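Local structure of probable CoA-transferase alpha subunit (6COJ) at residues 281-284 / 285-289. The protein binds a CoA thioester bearing a spiro-lactone ring system and is probably the alpha subunit of a CoA-transferase-family enzyme. The protein carries 1 engineered substitution. Sequence-based numbering, arbitrary orientation.
Sequences WQQF and VATYL
The Phe284 ring packs against Tyr288 and Leu289 where helix 278-288 ends, Leu289 being the first residue beyond it. CD2 of Tyr288 sits over one face of the Phe284 ring, toward its rim, 3.8 Å from Phe284 CD2; the two ring planes are inclined at 41°. Leu289 instead meets the ring at its edge, CD1 lying 3.9 Å from Phe284 CE1. Turned beside its own carbonyl carbon (chi1 -173°), the Phe284 ring meets both and also touches Tyr271 and Ser274 of helix 265-274. Cutting Phe284 back to an alanine is likely to leave Tyr288 CD2 and Leu289 CD1 without the ring both pack on and to open a gap toward helix 265-274. Val285 CG2 stands over one face of the Trp281 indole at its pyrrole end, 3.3 Å from NE1, while Leu289 CD1 approaches CZ2. The Trp281-Val285 and Phe284-Tyr288 pairs are i to i+4 packing on an amphipathic helix of the C-terminal helical part: Tyr288 reaches helix 293-306, whereas Trp281 and Leu289 rest on Leu74 of helix 70-77. Beneath the side chains, Val285 N donates to Trp281 O at 2.8 Å, nearly straight at 169°, and Tyr288 N bonds Phe284 O. On the exposed side Thr287 N donates to Gln283 O (2.9 Å), and Thr287 OG1 lies 3.1 Å from Gln283 OE1.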
loop_
_atom_site.group_PDB
_atom_site.type_symbol
_atom_site.label_atom_id
_atom_site.label_comp_id
_atom_site.label_asym_id
_atom_site.label_seq_id
_atom_site.Cartn_x
_atom_site.Cartn_y
_atom_site.Cartn_z
ATOM N N TRP A 281 -4.307 -34.849 -24.101
ATOM C CA TRP A 281 -5.212 -33.954 -23.398
ATOM C C TRP A 281 -6.580 -34.584 -23.126
ATOM O O TRP A 281 -7.137 -34.390 -22.039
ATOM C CB TRP A 281 -5.323 -32.609 -24.110
ATOM C CG TRP A 281 -5.993 -31.624 -23.227
ATOM C CD1 TRP A 281 -7.230 -31.095 -23.397
ATOM C CD2 TRP A 281 -5.494 -31.102 -21.986
ATOM N NE1 TRP A 281 -7.528 -30.249 -22.361
ATOM C CE2 TRP A 281 -6.480 -30.239 -21.477
ATOM C CE3 TRP A 281 -4.305 -31.275 -21.264
ATOM C CZ2 TRP A 281 -6.318 -29.545 -20.280
ATOM C CZ3 TRP A 281 -4.138 -30.583 -20.073
ATOM C CH2 TRP A 281 -5.143 -29.730 -19.593
ATOM N N GLN A 282 -7.150 -35.328 -24.085
ATOM C CA GLN A 282 -8.408 -36.036 -23.838
ATOM C C GLN A 282 -8.298 -36.939 -22.621
ATOM O O GLN A 282 -9.236 -37.060 -21.827
ATOM C CB GLN A 282 -8.780 -36.879 -25.065
ATOM C CG GLN A 282 -10.033 -37.755 -24.896
ATOM C CD GLN A 282 -9.716 -39.198 -24.513
ATOM O OE1 GLN A 282 -8.646 -39.720 -24.830
ATOM N NE2 GLN A 282 -10.656 -39.850 -23.833
ATOM N N GLN A 283 -7.148 -37.596 -22.472
ATOM C CA GLN A 283 -6.955 -38.501 -21.346
ATOM C C GLN A 283 -6.851 -37.725 -20.041
ATOM O O GLN A 283 -7.417 -38.130 -19.021
ATOM C CB GLN A 283 -5.698 -39.335 -21.565
ATOM C CG GLN A 283 -5.565 -40.497 -20.598
ATOM C CD GLN A 283 -6.836 -41.315 -20.513
ATOM O OE1 GLN A 283 -7.549 -41.280 -19.506
ATOM N NE2 GLN A 283 -7.138 -42.051 -21.584
ATOM N N PHE A 284 -6.131 -36.603 -20.057
ATOM C CA PHE A 284 -6.072 -35.754 -18.873
ATOM C C PHE A 284 -7.461 -35.258 -18.497
ATOM O O PHE A 284 -7.848 -35.301 -17.325
ATOM C CB PHE A 284 -5.137 -34.577 -19.146
ATOM C CG PHE A 284 -4.861 -33.723 -17.944
ATOM C CD1 PHE A 284 -5.695 -32.667 -17.619
ATOM C CD2 PHE A 284 -3.758 -33.974 -17.143
ATOM C CE1 PHE A 284 -5.437 -31.876 -16.512
ATOM C CE2 PHE A 284 -3.488 -33.179 -16.027
ATOM C CZ PHE A 284 -4.329 -32.133 -15.711
ATOM N N VAL A 285 -8.230 -34.804 -19.487
ATOM C CA VAL A 285 -9.597 -34.349 -19.243
ATOM C C VAL A 285 -10.444 -35.486 -18.678
ATOM O O VAL A 285 -11.171 -35.311 -17.692
ATOM C CB VAL A 285 -10.198 -33.768 -20.535
ATOM C CG1 VAL A 285 -11.704 -33.622 -20.422
ATOM C CG2 VAL A 285 -9.538 -32.431 -20.856
ATOM N N ALA A 286 -10.363 -36.668 -19.296
ATOM C CA ALA A 286 -11.168 -37.800 -18.839
ATOM C C ALA A 286 -10.848 -38.162 -17.395
ATOM O O ALA A 286 -11.752 -38.476 -16.611
ATOM C CB ALA A 286 -10.963 -39.007 -19.756
ATOM N N THR A 287 -9.570 -38.116 -17.021
ATOM C CA THR A 287 -9.174 -38.557 -15.687
ATOM C C THR A 287 -9.392 -37.477 -14.632
ATOM O O THR A 287 -9.816 -37.786 -13.513
ATOM C CB THR A 287 -7.712 -39.016 -15.693
ATOM O OG1 THR A 287 -7.558 -40.124 -16.588
ATOM C CG2 THR A 287 -7.272 -39.443 -14.295
ATOM N N TYR A 288 -9.129 -36.208 -14.960
ATOM C CA TYR A 288 -9.060 -35.159 -13.944
ATOM C C TYR A 288 -10.151 -34.105 -14.027
ATOM O O TYR A 288 -10.515 -33.540 -12.995
ATOM C CB TYR A 288 -7.683 -34.470 -13.954
ATOM C CG TYR A 288 -6.573 -35.446 -13.690
ATOM C CD1 TYR A 288 -6.319 -35.895 -12.400
ATOM C CD2 TYR A 288 -5.825 -35.978 -14.733
ATOM C CE1 TYR A 288 -5.331 -36.824 -12.149
ATOM C CE2 TYR A 288 -4.829 -36.906 -14.490
ATOM C CZ TYR A 288 -4.586 -37.324 -13.194
ATOM O OH TYR A 288 -3.599 -38.255 -12.953
ATOM N N LEU A 289 -10.691 -33.821 -15.213
ATOM C CA LEU A 289 -11.536 -32.644 -15.391
ATOM C C LEU A 289 -12.960 -32.980 -15.824
ATOM O O LEU A 289 -13.687 -32.082 -16.265
ATOM C CB LEU A 289 -10.891 -31.663 -16.378
ATOM C CG LEU A 289 -9.450 -31.233 -16.087
ATOM C CD1 LEU A 289 -8.921 -30.315 -17.183
ATOM C CD2 LEU A 289 -9.359 -30.550 -14.723
#